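Local coordinates for amino acid ABC transporter, binding protein (Thermus thermophilus, PDB 3VV5), which binds the lysine analogue S-(2-aminoethyl)-L-cysteine (L-thialysine), serving as the periplasmic substrate-binding component of an ABC amino acid uptake system, at residues A[40-43]-A[49-52]; A[61-66]-A[77-82]; A[86-91]-A[101-106]. One frame throughout, in Å; residues are numbered along the deposited sequence.

Interaction 1: A[40-43]-A[49-52]; sequences IGTE and FNYF. With SLZ (L-thialysine), chain C.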
loop_
_atom_site.group_PDB
_atom_site.type_symbol
_atom_site.label_atom_id
_atom_site.label_comp_id
_atom_site.label_asym_id
_atom_site.label_seq_id
_atom_site.Cartn_x
_atom_site.Cartn_y
_atom_site.Cartn_z
ATOM N N ILE A 40 -8.748 -8.460 -9.450
ATOM C CA ILE A 40 -8.201 -7.548 -8.443
ATOM C C ILE A 40 -6.768 -7.151 -8.806
ATOM O O ILE A 40 -5.917 -8.020 -8.995
ATOM C CB ILE A 40 -8.201 -8.211 -7.047
ATOM C CG1 ILE A 40 -9.517 -8.974 -6.790
ATOM C CG2 ILE A 40 -7.938 -7.162 -5.942
ATOM C CD1 ILE A 40 -9.525 -9.710 -5.424
ATOM N N GLY A 41 -6.509 -5.851 -8.911
ATOM C CA GLY A 41 -5.163 -5.357 -9.259
ATOM C C GLY A 41 -4.376 -5.104 -7.986
ATOM O O GLY A 41 -4.920 -4.578 -7.011
ATOM N N THR A 42 -3.123 -5.546 -7.961
ATOM C CA THR A 42 -2.237 -5.237 -6.836
ATOM C C THR A 42 -0.801 -5.123 -7.371
ATOM O O THR A 42 -0.594 -5.248 -8.568
ATOM C CB THR A 42 -2.343 -6.268 -5.679
ATOM O OG1 THR A 42 -1.869 -5.658 -4.474
ATOM C CG2 THR A 42 -1.507 -7.506 -5.951
ATOM N N GLU A 43 0.168 -4.880 -6.499
ATOM C CA GLU A 43 1.548 -4.728 -6.942
ATOM C C GLU A 43 2.356 -6.006 -6.753
ATOM O O GLU A 43 2.878 -6.566 -7.733
ATOM C CB GLU A 43 2.237 -3.557 -6.221
ATOM C CG GLU A 43 3.679 -3.319 -6.717
ATOM C CD GLU A 43 4.564 -2.716 -5.648
ATOM O OE1 GLU A 43 4.461 -3.168 -4.491
ATOM O OE2 GLU A 43 5.364 -1.802 -5.956
ATOM N N PHE A 49 2.133 -6.145 3.133
ATOM C CA PHE A 49 0.774 -5.819 2.635
ATOM C C PHE A 49 0.361 -6.609 1.397
ATOM O O PHE A 49 -0.735 -7.207 1.358
ATOM C CB PHE A 49 0.669 -4.316 2.381
ATOM C CG PHE A 49 0.694 -3.512 3.646
ATOM C CD1 PHE A 49 -0.445 -3.458 4.457
ATOM C CD2 PHE A 49 1.845 -2.854 4.054
ATOM C CE1 PHE A 49 -0.433 -2.764 5.649
ATOM C CE2 PHE A 49 1.863 -2.128 5.258
ATOM C CZ PHE A 49 0.718 -2.080 6.053
ATOM N N ASN A 50 1.225 -6.591 0.378
ATOM C CA ASN A 50 0.989 -7.360 -0.847
ATOM C C ASN A 50 2.335 -7.674 -1.490
ATOM O O ASN A 50 3.097 -6.766 -1.837
ATOM C CB ASN A 50 0.036 -6.628 -1.834
ATOM C CG ASN A 50 0.574 -5.254 -2.310
ATOM O OD1 ASN A 50 1.275 -5.151 -3.331
ATOM N ND2 ASN A 50 0.210 -4.194 -1.586
ATOM N N TYR A 51 2.635 -8.961 -1.633
ATOM C CA TYR A 51 3.986 -9.362 -2.029
ATOM C C TYR A 51 3.960 -10.810 -2.461
ATOM O O TYR A 51 3.076 -11.573 -2.076
ATOM C CB TYR A 51 5.019 -9.142 -0.892
ATOM C CG TYR A 51 4.856 -10.091 0.276
ATOM C CD1 TYR A 51 5.640 -11.262 0.366
ATOM C CD2 TYR A 51 3.899 -9.846 1.278
ATOM C CE1 TYR A 51 5.484 -12.166 1.423
ATOM C CE2 TYR A 51 3.726 -10.769 2.370
ATOM C CZ TYR A 51 4.533 -11.911 2.421
ATOM O OH TYR A 51 4.391 -12.827 3.449
ATOM N N PHE A 52 4.931 -11.187 -3.266
ATOM C CA PHE A 52 5.100 -12.590 -3.616
ATOM C C PHE A 52 6.013 -13.247 -2.603
ATOM O O PHE A 52 7.149 -12.789 -2.394
ATOM C CB PHE A 52 5.675 -12.737 -5.030
ATOM C CG PHE A 52 4.692 -12.431 -6.107
ATOM C CD1 PHE A 52 3.846 -13.424 -6.600
ATOM C CD2 PHE A 52 4.592 -11.135 -6.631
ATOM C CE1 PHE A 52 2.916 -13.145 -7.601
ATOM C CE2 PHE A 52 3.683 -10.852 -7.651
ATOM C CZ PHE A 52 2.827 -11.860 -8.126
HETATM N N SLZ C . 1.185 4.207 0.780
HETATM C CA SLZ C . 1.832 4.286 -0.550
HETATM C CB SLZ C . 1.595 2.979 -1.353
HETATM S SG SLZ C . 2.964 1.789 -1.585
HETATM C CD SLZ C . 1.995 0.556 -2.525
HETATM C CE SLZ C . 2.750 -0.635 -3.124
HETATM N NZ SLZ C . 1.816 -1.767 -3.233
HETATM C C SLZ C . 1.086 5.394 -1.288
HETATM O O SLZ C . 1.680 5.990 -2.200
HETATM O OXT SLZ C . -0.088 5.627 -0.918
#
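The flat carboxamide of Asn50 has the hydroxyl of Thr42 over one face, with OG1 nearly above Asn50 CG at 3.3 Å. That placing explains why Thr42 OG1 and Asn50 OD1, although 3.4 Å apart, make no hydrogen bond: the angle is poor, and OG1 is bonded instead to the carbonyl of Ile100. From the same side of the amide, tilted well out of its plane, Glu43 N reaches Asn50 OD1 at 3.4 Å in a weak hydrogen bond bent to 134°. Gly44 N also binds OD1. At the other end of the amide, ND2 donates to Glu62 OE1, while the ligand NZ stands beside Asn50 ND2 at 3.3 Å. The ring of Phe52 is peripheral, its CE2 approached obliquely by Glu43 O at 4.4 Å.

Glu43 carries its CG anti to the backbone N (chi1 -177°) and continues extended, which brings its carboxylate to the side-chain amine of the ligand: NZ to Glu43 OE1 is 3.2 Å, a weak hydrogen bond. Ala45 N also binds OE1, and Gln147 NE2 binds OE2, so both oxygens are held. Phe49 and Asn50 together face Phe46, a classic beta bulge; here it borders the side-chain amine (NZ) end of the L-thialysine pocket in a family 3 solute-binding protein.

Interaction 2: A[61-66]-A[77-82]; sequences FEVDLG and PRWIAQ
Trp79 drives the benzo side of its indole against the backbone of Val63 and Gly66, packing helix 61-72 onto its sheet. The topology is a beta-alpha-beta crossover: strands 37-42 and 76-81 are parallel neighbours, and the helix lies in the connection between them, along with a small antiparallel sheet. Accordingly, helix 61-66 runs nearly antiparallel to strand 77-81, at 151°, with axes 10.7 Å apart.

The tight part is confined to one turn of helix. Both Val63 methyls rest over one indole face, CG2 nearer the middle of the six-membered ring and CG1 toward the rim, with Val63 CG1 3.9 Å from Trp79 CZ2; Val63 O comes to 3.5 Å from that same CZ2. Gly66 CA is 4.0 Å from Trp79 CZ2; a beta carbon at Gly66 would fall 2.6 Å from Trp79 CH2, a clash, so the ring fits because this position has no side chain. Trp79 sets CG anti to its carbonyl carbon (chi1 -70°), sending the indole off the strand to the helix. A leucine in its place would probably leave the Val63 methyls and the backbone at Gly66 only partly covered, opening a gap where the benzo ring lies.

The contact slackens away from the indole. Pro77 points toward the helix, but Pro77 CB is still 5.1 Å from Gly66 O, and the residue touches Asn67 and Ala70 farther along. Exposed Arg78 turns from the helix altogether, and on the helix the partly exposed Asp64 points away from the strand, to Lys251 and Trp252. Glu62 also directs its carboxylate elsewhere, to Ser102, Asn50 and His119. Its backbone carbonyl does take part: Glu62 O, already accepting from Gly66 N at 2.8 Å, meets Trp79 CH2 obliquely at 3.7 Å.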
loop_
_atom_site.group_PDB
_atom_site.type_symbol
_atom_site.label_atom_id
_atom_site.label_comp_id
_atom_site.label_asym_id
_atom_site.label_seq_id
_atom_site.Cartn_x
_atom_site.Cartn_y
_atom_site.Cartn_z
ATOM N N PHE A 61 -1.245 -8.996 4.047
ATOM C CA PHE A 61 -2.476 -8.458 4.654
ATOM C C PHE A 61 -3.566 -8.105 3.637
ATOM O O PHE A 61 -4.746 -8.462 3.816
ATOM C CB PHE A 61 -2.112 -7.236 5.501
ATOM C CG PHE A 61 -3.279 -6.549 6.107
ATOM C CD1 PHE A 61 -4.009 -7.164 7.134
ATOM C CD2 PHE A 61 -3.663 -5.290 5.658
ATOM C CE1 PHE A 61 -5.111 -6.528 7.710
ATOM C CE2 PHE A 61 -4.776 -4.645 6.212
ATOM C CZ PHE A 61 -5.502 -5.260 7.246
ATOM N N GLU A 62 -3.179 -7.421 2.563
ATOM C CA GLU A 62 -4.161 -6.969 1.566
ATOM C C GLU A 62 -4.722 -8.081 0.705
ATOM O O GLU A 62 -5.866 -8.012 0.273
ATOM C CB GLU A 62 -3.590 -5.840 0.701
ATOM C CG GLU A 62 -3.498 -4.572 1.489
ATOM C CD GLU A 62 -2.944 -3.386 0.712
ATOM O OE1 GLU A 62 -1.797 -3.450 0.228
ATOM O OE2 GLU A 62 -3.643 -2.360 0.649
ATOM N N VAL A 63 -3.913 -9.106 0.475
ATOM C CA VAL A 63 -4.346 -10.279 -0.280
ATOM C C VAL A 63 -5.341 -11.113 0.540
ATOM O O VAL A 63 -6.408 -11.506 0.021
ATOM C CB VAL A 63 -3.136 -11.095 -0.766
ATOM C CG1 VAL A 63 -3.564 -12.392 -1.471
ATOM C CG2 VAL A 63 -2.230 -10.226 -1.724
ATOM N N ASP A 64 -5.039 -11.334 1.822
ATOM C CA ASP A 64 -6.004 -12.011 2.724
ATOM C C ASP A 64 -7.321 -11.242 2.825
ATOM O O ASP A 64 -8.405 -11.832 2.786
ATOM C CB ASP A 64 -5.407 -12.214 4.113
ATOM C CG ASP A 64 -4.411 -13.368 4.159
ATOM O OD1 ASP A 64 -4.353 -14.147 3.183
ATOM O OD2 ASP A 64 -3.703 -13.505 5.177
ATOM N N LEU A 65 -7.228 -9.922 2.937
ATOM C CA LEU A 65 -8.426 -9.080 3.003
ATOM C C LEU A 65 -9.214 -9.125 1.699
ATOM O O LEU A 65 -10.452 -9.318 1.697
ATOM C CB LEU A 65 -8.069 -7.609 3.329
ATOM C CG LEU A 65 -8.708 -6.772 4.452
ATOM C CD1 LEU A 65 -8.796 -5.279 4.058
ATOM C CD2 LEU A 65 -10.058 -7.236 5.003
ATOM N N GLY A 66 -8.506 -8.934 0.585
ATOM C CA GLY A 66 -9.135 -8.989 -0.734
ATOM C C GLY A 66 -9.822 -10.326 -0.961
ATOM O O GLY A 66 -10.935 -10.370 -1.494
ATOM N N PRO A 77 -11.782 -14.735 -6.574
ATOM C CA PRO A 77 -10.830 -13.659 -6.898
ATOM C C PRO A 77 -9.799 -14.082 -7.958
ATOM O O PRO A 77 -9.370 -15.245 -7.978
ATOM C CB PRO A 77 -10.164 -13.351 -5.540
ATOM C CG PRO A 77 -10.332 -14.610 -4.716
ATOM C CD PRO A 77 -11.514 -15.367 -5.267
ATOM N N ARG A 78 -9.456 -13.163 -8.851
ATOM C CA ARG A 78 -8.395 -13.341 -9.839
ATOM C C ARG A 78 -7.438 -12.187 -9.658
ATOM O O ARG A 78 -7.802 -11.038 -9.899
ATOM C CB ARG A 78 -8.931 -13.249 -11.265
ATOM C CG ARG A 78 -8.223 -14.158 -12.259
ATOM C CD ARG A 78 -6.690 -14.024 -12.278
ATOM N NE ARG A 78 -6.132 -14.702 -13.450
ATOM C CZ ARG A 78 -6.102 -14.177 -14.676
ATOM N NH1 ARG A 78 -6.589 -12.959 -14.897
ATOM N NH2 ARG A 78 -5.587 -14.874 -15.686
ATOM N N TRP A 79 -6.219 -12.484 -9.239
ATOM C CA TRP A 79 -5.294 -11.410 -8.912
ATOM C C TRP A 79 -4.405 -11.111 -10.111
ATOM O O TRP A 79 -3.933 -12.024 -10.798
ATOM C CB TRP A 79 -4.427 -11.781 -7.698
ATOM C CG TRP A 79 -5.187 -11.813 -6.397
ATOM C CD1 TRP A 79 -5.880 -12.870 -5.877
ATOM C CD2 TRP A 79 -5.329 -10.731 -5.459
ATOM N NE1 TRP A 79 -6.440 -12.512 -4.663
ATOM C CE2 TRP A 79 -6.116 -11.207 -4.388
ATOM C CE3 TRP A 79 -4.866 -9.405 -5.428
ATOM C CZ2 TRP A 79 -6.451 -10.405 -3.291
ATOM C CZ3 TRP A 79 -5.189 -8.601 -4.323
ATOM C CH2 TRP A 79 -5.982 -9.106 -3.280
ATOM N N ILE A 80 -4.174 -9.825 -10.326
ATOM C CA ILE A 80 -3.284 -9.346 -11.384
ATOM C C ILE A 80 -2.266 -8.415 -10.730
ATOM O O ILE A 80 -2.643 -7.375 -10.190
ATOM C CB ILE A 80 -4.085 -8.554 -12.448
ATOM C CG1 ILE A 80 -5.291 -9.368 -12.946
ATOM C CG2 ILE A 80 -3.152 -8.075 -13.605
ATOM C CD1 ILE A 80 -5.114 -9.927 -14.336
ATOM N N ALA A 81 -0.993 -8.796 -10.787
ATOM C CA ALA A 81 0.099 -8.037 -10.178
ATOM C C ALA A 81 0.813 -7.163 -11.211
ATOM O O ALA A 81 1.358 -7.675 -12.162
ATOM C CB ALA A 81 1.101 -8.992 -9.525
ATOM N N GLN A 82 0.826 -5.853 -10.997
ATOM C CA GLN A 82 1.407 -4.908 -11.966
ATOM C C GLN A 82 2.251 -3.868 -11.247
ATOM O O GLN A 82 2.096 -3.652 -10.045
ATOM C CB GLN A 82 0.279 -4.153 -12.707
ATOM C CG GLN A 82 -0.663 -5.011 -13.556
ATOM C CD GLN A 82 -0.061 -5.346 -14.912
ATOM O OE1 GLN A 82 0.410 -6.462 -15.148
ATOM N NE2 GLN A 82 -0.061 -4.369 -15.806
#

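Interaction 3: A[86-91]-A[101-106]; sequences TLLIQL and ASHGIT. With SLZ (L-thialysine), chain C.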
loop_
_atom_site.group_PDB
_atom_site.type_symbol
_atom_site.label_atom_id
_atom_site.label_comp_id
_atom_site.label_asym_id
_atom_site.label_seq_id
_atom_site.Cartn_x
_atom_site.Cartn_y
_atom_site.Cartn_z
ATOM N N THR A 86 1.233 2.105 -12.274
ATOM C CA THR A 86 0.310 1.844 -13.373
ATOM C C THR A 86 -1.098 1.493 -12.906
ATOM O O THR A 86 -2.022 1.431 -13.732
ATOM C CB THR A 86 0.763 0.655 -14.257
ATOM O OG1 THR A 86 0.486 -0.594 -13.591
ATOM C CG2 THR A 86 2.247 0.754 -14.624
ATOM N N LEU A 87 -1.271 1.249 -11.607
ATOM C CA LEU A 87 -2.489 0.582 -11.109
ATOM C C LEU A 87 -3.768 1.409 -11.238
ATOM O O LEU A 87 -4.758 0.894 -11.711
ATOM C CB LEU A 87 -2.326 0.078 -9.657
ATOM C CG LEU A 87 -1.432 -1.143 -9.414
ATOM C CD1 LEU A 87 -1.227 -1.314 -7.918
ATOM C CD2 LEU A 87 -2.016 -2.430 -10.044
ATOM N N LEU A 88 -3.750 2.674 -10.823
ATOM C CA LEU A 88 -4.973 3.481 -10.896
ATOM C C LEU A 88 -5.389 3.743 -12.347
ATOM O O LEU A 88 -6.575 3.686 -12.682
ATOM C CB LEU A 88 -4.847 4.782 -10.102
ATOM C CG LEU A 88 -4.579 4.605 -8.595
ATOM C CD1 LEU A 88 -4.577 5.963 -7.904
ATOM C CD2 LEU A 88 -5.578 3.620 -7.946
ATOM N N ILE A 89 -4.405 3.986 -13.207
ATOM C CA ILE A 89 -4.672 4.173 -14.635
ATOM C C ILE A 89 -5.298 2.927 -15.248
ATOM O O ILE A 89 -6.337 3.010 -15.906
ATOM C CB ILE A 89 -3.407 4.651 -15.392
ATOM C CG1 ILE A 89 -3.057 6.052 -14.874
ATOM C CG2 ILE A 89 -3.650 4.683 -16.910
ATOM C CD1 ILE A 89 -1.707 6.586 -15.306
ATOM N N GLN A 90 -4.704 1.763 -15.005
ATOM C CA GLN A 90 -5.247 0.538 -15.571
ATOM C C GLN A 90 -6.632 0.176 -15.011
ATOM O O GLN A 90 -7.424 -0.440 -15.708
ATOM C CB GLN A 90 -4.288 -0.643 -15.425
ATOM C CG GLN A 90 -3.034 -0.511 -16.313
ATOM C CD GLN A 90 -2.604 -1.835 -16.958
ATOM O OE1 GLN A 90 -2.065 -1.852 -18.061
ATOM N NE2 GLN A 90 -2.851 -2.929 -16.286
ATOM N N LEU A 91 -6.893 0.551 -13.760
ATOM C CA LEU A 91 -8.194 0.342 -13.133
ATOM C C LEU A 91 -9.257 1.113 -13.911
ATOM O O LEU A 91 -10.306 0.564 -14.253
ATOM C CB LEU A 91 -8.154 0.832 -11.672
ATOM C CG LEU A 91 -9.468 0.975 -10.886
ATOM C CD1 LEU A 91 -10.191 -0.387 -10.798
ATOM C CD2 LEU A 91 -9.214 1.549 -9.503
ATOM N N ALA A 101 -3.805 -2.111 -2.997
ATOM C CA ALA A 101 -2.368 -2.033 -3.161
ATOM C C ALA A 101 -1.772 -0.894 -2.311
ATOM O O ALA A 101 -0.808 -0.230 -2.713
ATOM C CB ALA A 101 -2.040 -1.851 -4.634
ATOM N N SER A 102 -2.359 -0.688 -1.138
ATOM C CA SER A 102 -1.870 0.257 -0.134
ATOM C C SER A 102 -1.925 1.730 -0.569
ATOM O O SER A 102 -1.074 2.515 -0.155
ATOM C CB SER A 102 -0.449 -0.134 0.315
ATOM O OG SER A 102 -0.463 -1.350 1.053
ATOM N N HIS A 103 -2.917 2.110 -1.371
ATOM C CA HIS A 103 -3.042 3.515 -1.785
ATOM C C HIS A 103 -3.558 4.367 -0.651
ATOM O O HIS A 103 -4.667 4.152 -0.157
ATOM C CB HIS A 103 -3.982 3.699 -2.981
ATOM C CG HIS A 103 -3.454 3.139 -4.263
ATOM N ND1 HIS A 103 -2.751 3.902 -5.179
ATOM C CD2 HIS A 103 -3.528 1.896 -4.784
ATOM C CE1 HIS A 103 -2.423 3.146 -6.215
ATOM N NE2 HIS A 103 -2.896 1.929 -6.005
ATOM N N GLY A 104 -2.763 5.346 -0.256
ATOM C CA GLY A 104 -3.243 6.391 0.632
ATOM C C GLY A 104 -4.234 7.261 -0.118
ATOM O O GLY A 104 -4.090 7.481 -1.305
ATOM N N ILE A 105 -5.273 7.714 0.569
ATOM C CA ILE A 105 -6.239 8.631 -0.034
ATOM C C ILE A 105 -5.591 10.002 -0.072
ATOM O O ILE A 105 -5.100 10.480 0.948
ATOM C CB ILE A 105 -7.539 8.698 0.778
ATOM C CG1 ILE A 105 -8.252 7.337 0.746
ATOM C CG2 ILE A 105 -8.475 9.801 0.245
ATOM C CD1 ILE A 105 -9.389 7.204 1.773
ATOM N N THR A 106 -5.564 10.602 -1.263
ATOM C CA THR A 106 -5.116 12.003 -1.450
ATOM C C THR A 106 -6.155 12.751 -2.296
ATOM O O THR A 106 -6.980 12.121 -2.961
ATOM C CB THR A 106 -3.763 12.080 -2.174
ATOM O OG1 THR A 106 -3.928 11.652 -3.528
ATOM C CG2 THR A 106 -2.714 11.194 -1.484
HETATM N N SLZ C . 1.185 4.207 0.780
HETATM C CA SLZ C . 1.832 4.286 -0.550
HETATM C CB SLZ C . 1.595 2.979 -1.353
HETATM S SG SLZ C . 2.964 1.789 -1.585
HETATM C CD SLZ C . 1.995 0.556 -2.525
HETATM C CE SLZ C . 2.750 -0.635 -3.124
HETATM N NZ SLZ C . 1.816 -1.767 -3.233
HETATM C C SLZ C . 1.086 5.394 -1.288
HETATM O O SLZ C . 1.680 5.990 -2.200
HETATM O OXT SLZ C . -0.088 5.627 -0.918
#
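Leu88 lays its branched end over the imidazole of His103, while the preceding Leu87 meets the edge of that ring. Followed outward, Leu88 leaves the helix with CB carrying CG anti to the carbonyl carbon (chi1 -60°), which swings the end of the side chain in toward segment 101-106. CG and CD1 stand on the same side of the imidazole but beyond its perimeter, Leu88 CG 3.5 Å from His103 CE1, and CD2 comes in over the face: Leu88 CD2 lies 3.8 Å from the His103 ring centroid and 18° off its normal, a CH-pi contact. The ring also stacks with Phe84, which probably limits how far its plane can turn.

Leu87 packs more closely. Its CD1 stands 3.4 Å from Ala101 CB, tighter than ordinary van der Waals contact, and also lies near the plane of the imidazole at its edge.

The backbone of 101-104, meanwhile, grips L-thialysine. The ligand NZ donates to Ala101 O at 3.1 Å, the ligand N to Ser102 O at 3.0 Å, and Gly104 N donates to the ligand OXT at 2.8 Å in a nearly straight bond (170°). Thus the amine at each end of the ligand and one carboxylate oxygen are bound without a side chain from this segment, while the apolar and imidazole groups pack against the helix.

Helix 87-92 packs against neighbouring elements: Leu88 and Leu91 touch Val113 of strand 113-115 and Ala220 of strand 206-222, and Leu88 reaches Arg109 of helix 107-112, which Thr106 caps.

In the fold
Interactions 1 and 2 lie with centres 5 Å apart, joined by Phe49 O and Glu62 N at 2.7 Å and by Ile40 N and Arg78 O at 2.8 Å, both probable hydrogen bonds. Centre to centre, interaction 3 is 11 Å from interaction 1 and 13 Å from interaction 2. Two links close the gap: Glu62 OE1 and Ser102 OG, 2.6 Å apart, are probably hydrogen-bonded, and Thr42 O packs on Leu87 CD2 at 3.5 Å. Interactions 1 and 3 share the ligand, the former at its side-chain amine, the latter along its length. Interaction 2 is second shell: the side chain of Glu62, about 5 Å from the ligand, hydrogen-bonds to pocket residues Asn50 and Ser102.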